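Long-range contacts in Ika8 (Synthetic construct, PDB 6G6O), which folds as a computationally designed, symmetrical eight-bladed beta-propeller of WD40 repeats and has no assigned biological function: residues L21-N26 / Q302-I307; G151-T156 / Q175-A180; S264-V269 / W280-G285. One frame throughout, in Å; residues are numbered along the deposited sequence.

Contact 1 (L21-N26 / Q302-I307); sequences LAFSKN and QFKDNI
This contact lies at the ring closure of the beta-propeller, where strand 18-24, innermost in the first blade, meets strand 298-303, innermost in the last, with Phe23 set against Gln302, Lys304 and Ile307. Side chains and two waters carry the seam between the blades. Phe23 holds CG anti to the backbone N (chi1 179°), which carries its ring toward the turn after strand 298-303. The ring atom CE2 of Phe23 lies 3.6 Å from CB of Lys304 and 3.8 Å from CG2 of Ile307, and both side chains run at about a right angle to that of Phe23. At the root of the ring, CB of Phe23 rests 3.6 Å from CB of Gln302. Within its own blade Phe23 also touches Val28 and Ile42. Past the ring, the extended chain of Lys304 heads for the turn after strand 18-24, though the modelled position of its NZ, pressed against another donor, Lys25 N, is doubtful. Gln302 folds back at chi2 (-66°), and its CG packs alongside CG of Leu21, the two chains sliding past each other in opposite directions. The bend also delivers the amide to the neighbouring backbone. Water 1 donates to Leu21 O at 2.8 Å and accepts from Gln302 NE2 at 2.7 Å, linking the blades through one solvent molecule. Water 2 accepts from Phe23 N at 3.3 Å, with a weak, long link to Gln302 OE1.

Contact 2 (G151-T156 / Q175-A180); sequences GAKDGT and QSAITA
A blade-to-blade contact, largely of backbone against one isoleucine, sets the turn after strand 147-152 against the residues leading into strand 178-184, the innermost strand of the next blade. Its direct hydrogen bond is nearly straight: Ile178 N donates to Ala152 O at 3.1 Å with an angle of 176° at the hydrogen. The same carbonyl closes the type I turn from Ala152 to Gly155 by accepting from Gly155 N, and the two donors come from opposite faces of its plane. The Ile178 side chain lies against the turn. Its CG1 stands beside the very backbone N that bonds the shared carbonyl (chi1 -53°) and is therefore brought to 3.4 Å from Ala152 O, while CD1 of Ile178 bends on to 3.7 Å from Gly155 O. CG2 faces the CA of Gly151, where a beta carbon would clash with it. Gly155 too calls for glycine: at its backbone angles (phi 96°) a beta carbon would be jammed against the preceding carbonyl and would sit tight to Ser176 O. Ala177 CB comes 3.2 Å from Lys153 O and touches the aliphatic root of the Lys153 side chain. Asp154 OD1 ties the turn to Thr156, accepting from Thr156 N, above the carboxylate plane, and from Thr156 OG1, on the syn side at 2.6 Å. Thr156 OG1 is also hydrogen-bonded to ND1 of His134, in the loop between strands 127-131 and 138-144. This Asp-Gly hairpin with an Asx turn, tied to a histidine, is characteristic of the WD40 repeat.

Contact 3 (S264-V269 / W280-G285); sequences SKNIVV and WDILTG
Ile282 turns CG1 anti to its backbone N (chi1 -151°) and leaves CG2 in the crowded position between N and carbonyl carbon, where CG2 of Ile282 comes 3.8 Å from OD1 of Asn266; the two side chains cross at about a right angle. They sit at one end of the antiparallel hairpin of strands 267-272 and 276-281, the two middle strands of a WD40 propeller blade, just beyond the Trp-Asp pair for which the repeat is named. Val268 and Trp280 form a hydrogen-bonded pair: Trp280 N gives a nearly straight bond to Val268 O (3.0 Å), and Val268 N returns one to Trp280 O from above that carbonyl's plane. The Trp280 ring sets its edge to Val268 O, with CE3 of Trp280 3.5 Å from that oxygen; the side chains of Val268 and Trp280 share one face of the sheet. Ile267 and Asp281, the adjoining non-hydrogen-bonded pair, point to the other face. There CG2 of Ile267 lies 3.4 Å from Trp280 O. Asn266 O and Ile282 N continue the pairing, but their modelled separation is so short as to be doubtful. Asp281 has CG anti to the backbone N (chi1 177°), which brings OD1 over the chain as it leaves the strand. Leu283 N (2.7 Å) and Thr284 N (3.1 Å) reach Asp281 OD1 from opposite faces of the carboxylate, forming an Asx turn and Asx motif. With an alanine here, the amides of Leu283 and Thr284 would probably lose their shared acceptor and the 282-284 turn would be freer to shift. That turn presents Leu283 to the hairpin's start, where its CD2 lies 3.5 Å from ND2 of Asn266.

How the contacts relate
Contact 1 spans nearly the whole chain, and the other two come between its ends in series, contact 2 closing before contact 3 opens. Contacts 1 and 2 lie on opposite sides of the chain's centre, their own centres about 28 Å apart. The centre of contact 3 lies about 27 Å from that of contact 2 and about 16 Å from that of contact 1, which it touches: Phe303 CE2 packs 3.5 Å from Ile267 CG2, joining the last blade to the one before it. Contacts 1 and 2 bridge separate four-stranded sheets, whereas contact 3 binds two strands within one. Strand 7-10 closes the ring by pairing with strand 317-321; contact 1 packs the blades on either side of that closure together.

Contact 1 (L21-N26 / Q302-I307)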
# COMPACT_ATOMS: atom_id res chain seq x y z
N LEU A 21 1.43 7.99 1.49
CA LEU A 21 2.49 8.12 2.49
C LEU A 21 3.61 7.15 2.16
O LEU A 21 3.36 5.97 1.91
CB LEU A 21 1.94 7.85 3.89
CG LEU A 21 2.80 8.20 5.11
CD1 LEU A 21 3.07 9.70 5.17
CD2 LEU A 21 2.13 7.72 6.38
N ALA A 22 4.84 7.65 2.16
CA ALA A 22 6.02 6.84 1.92
C ALA A 22 7.10 7.23 2.93
O ALA A 22 7.20 8.39 3.32
CB ALA A 22 6.54 7.00 0.49
N PHE A 23 7.90 6.25 3.33
CA PHE A 23 8.88 6.43 4.40
C PHE A 23 10.13 5.62 4.09
O PHE A 23 10.06 4.39 4.00
CB PHE A 23 8.29 6.03 5.75
CG PHE A 23 9.23 6.17 6.90
CD1 PHE A 23 10.16 7.21 6.94
CD2 PHE A 23 9.20 5.28 7.96
CE1 PHE A 23 11.03 7.34 8.00
CE2 PHE A 23 10.06 5.41 9.03
CZ PHE A 23 10.98 6.44 9.04
N SER A 24 11.26 6.30 3.94
CA SER A 24 12.54 5.65 3.68
C SER A 24 13.64 6.41 4.40
O SER A 24 13.69 7.65 4.34
CB SER A 24 12.83 5.59 2.17
OG SER A 24 14.07 4.97 1.91
N LYS A 25 14.53 5.67 5.06
CA LYS A 25 15.65 6.22 5.83
C LYS A 25 15.08 7.12 6.92
O LYS A 25 14.37 6.61 7.80
CB LYS A 25 16.65 6.89 4.88
CG LYS A 25 16.92 6.13 3.60
CD LYS A 25 17.69 6.99 2.61
CE LYS A 25 17.05 8.36 2.47
NZ LYS A 25 17.99 9.37 1.90
N ASN A 26 15.35 8.42 6.92
CA ASN A 26 14.77 9.36 7.87
C ASN A 26 13.99 10.45 7.14
O ASN A 26 13.87 11.58 7.62
CB ASN A 26 15.85 9.98 8.76
CG ASN A 26 16.31 9.04 9.86
OD1 ASN A 26 17.47 8.65 9.91
ND2 ASN A 26 15.38 8.66 10.73
N GLN A 302 3.03 4.02 7.81
CA GLN A 302 4.35 3.58 7.40
C GLN A 302 5.14 3.21 8.64
O GLN A 302 5.13 3.96 9.62
CB GLN A 302 5.08 4.65 6.58
CG GLN A 302 4.55 4.83 5.16
CD GLN A 302 4.79 3.62 4.28
OE1 GLN A 302 5.82 2.95 4.38
NE2 GLN A 302 3.84 3.33 3.40
N PHE A 303 5.81 2.06 8.60
CA PHE A 303 6.45 1.49 9.78
C PHE A 303 7.82 0.96 9.38
O PHE A 303 7.91 -0.00 8.61
CB PHE A 303 5.59 0.37 10.37
CG PHE A 303 6.06 -0.14 11.70
CD1 PHE A 303 6.94 0.60 12.47
CD2 PHE A 303 5.62 -1.36 12.18
CE1 PHE A 303 7.37 0.13 13.69
CE2 PHE A 303 6.05 -1.83 13.39
CZ PHE A 303 6.93 -1.09 14.15
N LYS A 304 8.88 1.58 9.90
CA LYS A 304 10.24 1.15 9.62
C LYS A 304 11.09 1.32 10.87
O LYS A 304 11.28 2.45 11.33
CB LYS A 304 10.85 1.93 8.45
CG LYS A 304 12.35 1.72 8.30
CD LYS A 304 12.93 2.50 7.13
CE LYS A 304 14.44 2.35 7.08
NZ LYS A 304 15.02 2.87 5.82
N ASP A 305 11.58 0.21 11.42
CA ASP A 305 12.54 0.21 12.53
C ASP A 305 11.98 0.94 13.75
O ASP A 305 12.53 1.94 14.21
CB ASP A 305 13.88 0.80 12.09
CG ASP A 305 14.69 -0.15 11.23
OD1 ASP A 305 15.02 -1.25 11.72
OD2 ASP A 305 15.00 0.20 10.08
N ASN A 306 10.87 0.42 14.27
CA ASN A 306 10.21 0.92 15.48
C ASN A 306 9.78 2.38 15.37
O ASN A 306 9.60 3.05 16.38
CB ASN A 306 11.10 0.72 16.71
CG ASN A 306 11.23 -0.74 17.09
OD1 ASN A 306 10.37 -1.30 17.77
ND2 ASN A 306 12.32 -1.37 16.66
N ILE A 307 9.61 2.88 14.15
CA ILE A 307 9.11 4.23 13.91
C ILE A 307 7.82 4.12 13.11
O ILE A 307 7.81 3.52 12.02
CB ILE A 307 10.14 5.10 13.16
CG1 ILE A 307 11.32 5.44 14.07
CG2 ILE A 307 9.48 6.38 12.66
CD1 ILE A 307 12.33 6.37 13.44
O HOH W 1 1.41 4.40 3.16
O HOH W 2 8.13 3.34 1.83

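Contact 2 (G151-T156 / Q175-A180)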
# COMPACT_ATOMS: atom_id res chain seq x y z
N GLY A 151 -4.26 -6.94 -9.10
CA GLY A 151 -5.62 -7.25 -8.72
C GLY A 151 -6.54 -6.10 -9.09
O GLY A 151 -6.10 -4.96 -9.27
N ALA A 152 -7.83 -6.41 -9.19
CA ALA A 152 -8.80 -5.44 -9.67
C ALA A 152 -10.05 -5.48 -8.80
O ALA A 152 -10.24 -6.39 -7.99
CB ALA A 152 -9.17 -5.68 -11.14
N LYS A 153 -10.90 -4.48 -8.99
CA LYS A 153 -12.11 -4.32 -8.19
C LYS A 153 -13.15 -5.40 -8.45
O LYS A 153 -14.10 -5.52 -7.66
CB LYS A 153 -12.73 -2.95 -8.47
CG LYS A 153 -13.16 -2.19 -7.23
CD LYS A 153 -13.89 -0.91 -7.60
CE LYS A 153 -15.25 -1.20 -8.19
NZ LYS A 153 -15.94 0.02 -8.67
N ASP A 154 -13.00 -6.20 -9.51
CA ASP A 154 -13.95 -7.26 -9.82
C ASP A 154 -13.50 -8.62 -9.32
O ASP A 154 -14.21 -9.61 -9.55
CB ASP A 154 -14.21 -7.32 -11.33
CG ASP A 154 -12.93 -7.45 -12.14
OD1 ASP A 154 -11.85 -7.64 -11.55
OD2 ASP A 154 -13.01 -7.36 -13.39
N GLY A 155 -12.36 -8.70 -8.65
CA GLY A 155 -11.86 -9.96 -8.13
C GLY A 155 -10.87 -10.68 -9.00
O GLY A 155 -10.39 -11.75 -8.61
N THR A 156 -10.54 -10.13 -10.17
CA THR A 156 -9.59 -10.77 -11.07
C THR A 156 -8.16 -10.52 -10.61
O THR A 156 -7.84 -9.43 -10.12
CB THR A 156 -9.78 -10.27 -12.50
OG1 THR A 156 -9.70 -8.84 -12.51
CG2 THR A 156 -11.14 -10.70 -13.03
N GLN A 175 -14.51 -13.49 -6.06
CA GLN A 175 -15.80 -12.89 -6.36
C GLN A 175 -15.97 -11.52 -5.70
O GLN A 175 -17.09 -11.00 -5.66
CB GLN A 175 -16.93 -13.82 -5.91
CG GLN A 175 -16.78 -15.26 -6.35
CD GLN A 175 -17.88 -16.15 -5.80
OE1 GLN A 175 -19.07 -15.82 -5.89
NE2 GLN A 175 -17.50 -17.29 -5.23
N SER A 176 -14.89 -10.93 -5.19
CA SER A 176 -14.94 -9.64 -4.53
C SER A 176 -13.68 -8.87 -4.84
O SER A 176 -12.65 -9.44 -5.21
CB SER A 176 -15.11 -9.80 -3.01
OG SER A 176 -15.30 -8.54 -2.39
N ALA A 177 -13.76 -7.55 -4.66
CA ALA A 177 -12.65 -6.67 -4.99
C ALA A 177 -11.39 -7.07 -4.24
O ALA A 177 -11.42 -7.37 -3.05
CB ALA A 177 -13.01 -5.22 -4.67
N ILE A 178 -10.26 -7.08 -4.96
CA ILE A 178 -8.98 -7.41 -4.36
C ILE A 178 -8.52 -6.25 -3.50
O ILE A 178 -8.51 -5.09 -3.94
CB ILE A 178 -7.95 -7.75 -5.44
CG1 ILE A 178 -8.49 -8.82 -6.39
CG2 ILE A 178 -6.64 -8.19 -4.80
CD1 ILE A 178 -8.89 -10.10 -5.69
N THR A 179 -8.13 -6.54 -2.26
CA THR A 179 -7.60 -5.53 -1.36
C THR A 179 -6.08 -5.57 -1.24
O THR A 179 -5.45 -4.52 -1.13
CB THR A 179 -8.23 -5.67 0.04
OG1 THR A 179 -7.81 -6.90 0.63
CG2 THR A 179 -9.74 -5.64 -0.06
N ALA A 180 -5.48 -6.76 -1.26
CA ALA A 180 -4.03 -6.89 -1.23
C ALA A 180 -3.65 -8.27 -1.74
O ALA A 180 -4.47 -9.18 -1.81
CB ALA A 180 -3.47 -6.66 0.18

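Contact 3 (S264-V269 / W280-G285)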
# COMPACT_ATOMS: atom_id res chain seq x y z
N SER A 264 5.53 -5.27 10.67
CA SER A 264 6.98 -5.31 10.56
C SER A 264 7.53 -6.14 11.71
O SER A 264 7.35 -5.77 12.87
CB SER A 264 7.57 -3.90 10.57
OG SER A 264 8.99 -3.94 10.47
N LYS A 265 8.19 -7.25 11.38
CA LYS A 265 8.75 -8.19 12.36
C LYS A 265 7.59 -8.71 13.21
O LYS A 265 6.68 -9.33 12.64
CB LYS A 265 9.89 -7.51 13.11
CG LYS A 265 11.26 -7.72 12.49
CD LYS A 265 12.23 -6.60 12.83
CE LYS A 265 12.15 -5.47 11.81
NZ LYS A 265 13.28 -4.52 11.95
N ASN A 266 7.58 -8.49 14.52
CA ASN A 266 6.55 -9.04 15.39
C ASN A 266 5.53 -8.00 15.84
O ASN A 266 4.77 -8.26 16.77
CB ASN A 266 7.19 -9.70 16.61
CG ASN A 266 7.90 -10.99 16.27
OD1 ASN A 266 7.62 -11.62 15.24
ND2 ASN A 266 8.84 -11.40 17.12
N ILE A 267 5.50 -6.83 15.21
CA ILE A 267 4.68 -5.71 15.66
C ILE A 267 3.67 -5.37 14.57
O ILE A 267 4.04 -5.16 13.41
CB ILE A 267 5.55 -4.48 16.01
CG1 ILE A 267 6.41 -4.78 17.23
CG2 ILE A 267 4.67 -3.27 16.26
CD1 ILE A 267 7.66 -3.93 17.31
N VAL A 268 2.40 -5.32 14.95
CA VAL A 268 1.31 -4.90 14.07
C VAL A 268 0.78 -3.56 14.57
O VAL A 268 0.49 -3.41 15.76
CB VAL A 268 0.18 -5.95 14.02
CG1 VAL A 268 -1.07 -5.36 13.39
CG2 VAL A 268 0.64 -7.18 13.27
N VAL A 269 0.68 -2.60 13.66
CA VAL A 269 0.09 -1.30 13.94
C VAL A 269 -1.17 -1.15 13.10
O VAL A 269 -1.15 -1.42 11.90
CB VAL A 269 1.06 -0.14 13.66
CG1 VAL A 269 0.47 1.18 14.12
CG2 VAL A 269 2.40 -0.40 14.34
N TRP A 280 0.45 -3.68 18.72
CA TRP A 280 0.60 -4.95 19.42
C TRP A 280 1.93 -5.59 19.06
O TRP A 280 2.58 -5.23 18.07
CB TRP A 280 -0.52 -5.94 19.07
CG TRP A 280 -1.90 -5.48 19.36
CD1 TRP A 280 -2.62 -5.71 20.50
CD2 TRP A 280 -2.75 -4.73 18.49
NE1 TRP A 280 -3.87 -5.14 20.39
CE2 TRP A 280 -3.97 -4.53 19.17
CE3 TRP A 280 -2.60 -4.20 17.21
CZ2 TRP A 280 -5.03 -3.83 18.60
CZ3 TRP A 280 -3.65 -3.50 16.65
CH2 TRP A 280 -4.85 -3.33 17.35
N ASP A 281 2.33 -6.56 19.88
CA ASP A 281 3.38 -7.50 19.54
C ASP A 281 2.69 -8.80 19.13
O ASP A 281 1.94 -9.38 19.92
CB ASP A 281 4.34 -7.71 20.71
CG ASP A 281 5.41 -8.75 20.41
OD1 ASP A 281 5.07 -9.94 20.26
OD2 ASP A 281 6.60 -8.38 20.34
N ILE A 282 2.95 -9.25 17.90
CA ILE A 282 2.23 -10.40 17.36
C ILE A 282 2.53 -11.68 18.12
O ILE A 282 1.77 -12.65 18.01
CB ILE A 282 2.56 -10.56 15.86
CG1 ILE A 282 1.39 -11.21 15.12
CG2 ILE A 282 3.82 -11.40 15.67
CD1 ILE A 282 1.66 -11.41 13.65
N LEU A 283 3.62 -11.72 18.89
CA LEU A 283 4.01 -12.94 19.59
C LEU A 283 3.31 -13.08 20.93
O LEU A 283 2.73 -14.13 21.23
CB LEU A 283 5.53 -12.95 19.78
CG LEU A 283 6.26 -14.26 19.47
CD1 LEU A 283 5.63 -14.92 18.25
CD2 LEU A 283 7.73 -13.97 19.23
N THR A 284 3.35 -12.03 21.75
CA THR A 284 2.70 -12.05 23.06
C THR A 284 1.26 -11.56 23.02
O THR A 284 0.55 -11.69 24.02
CB THR A 284 3.50 -11.20 24.06
OG1 THR A 284 3.55 -9.84 23.60
CG2 THR A 284 4.91 -11.73 24.20
N GLY A 285 0.81 -11.01 21.89
CA GLY A 285 -0.51 -10.43 21.81
C GLY A 285 -0.74 -9.22 22.68
O GLY A 285 -1.87 -8.73 22.75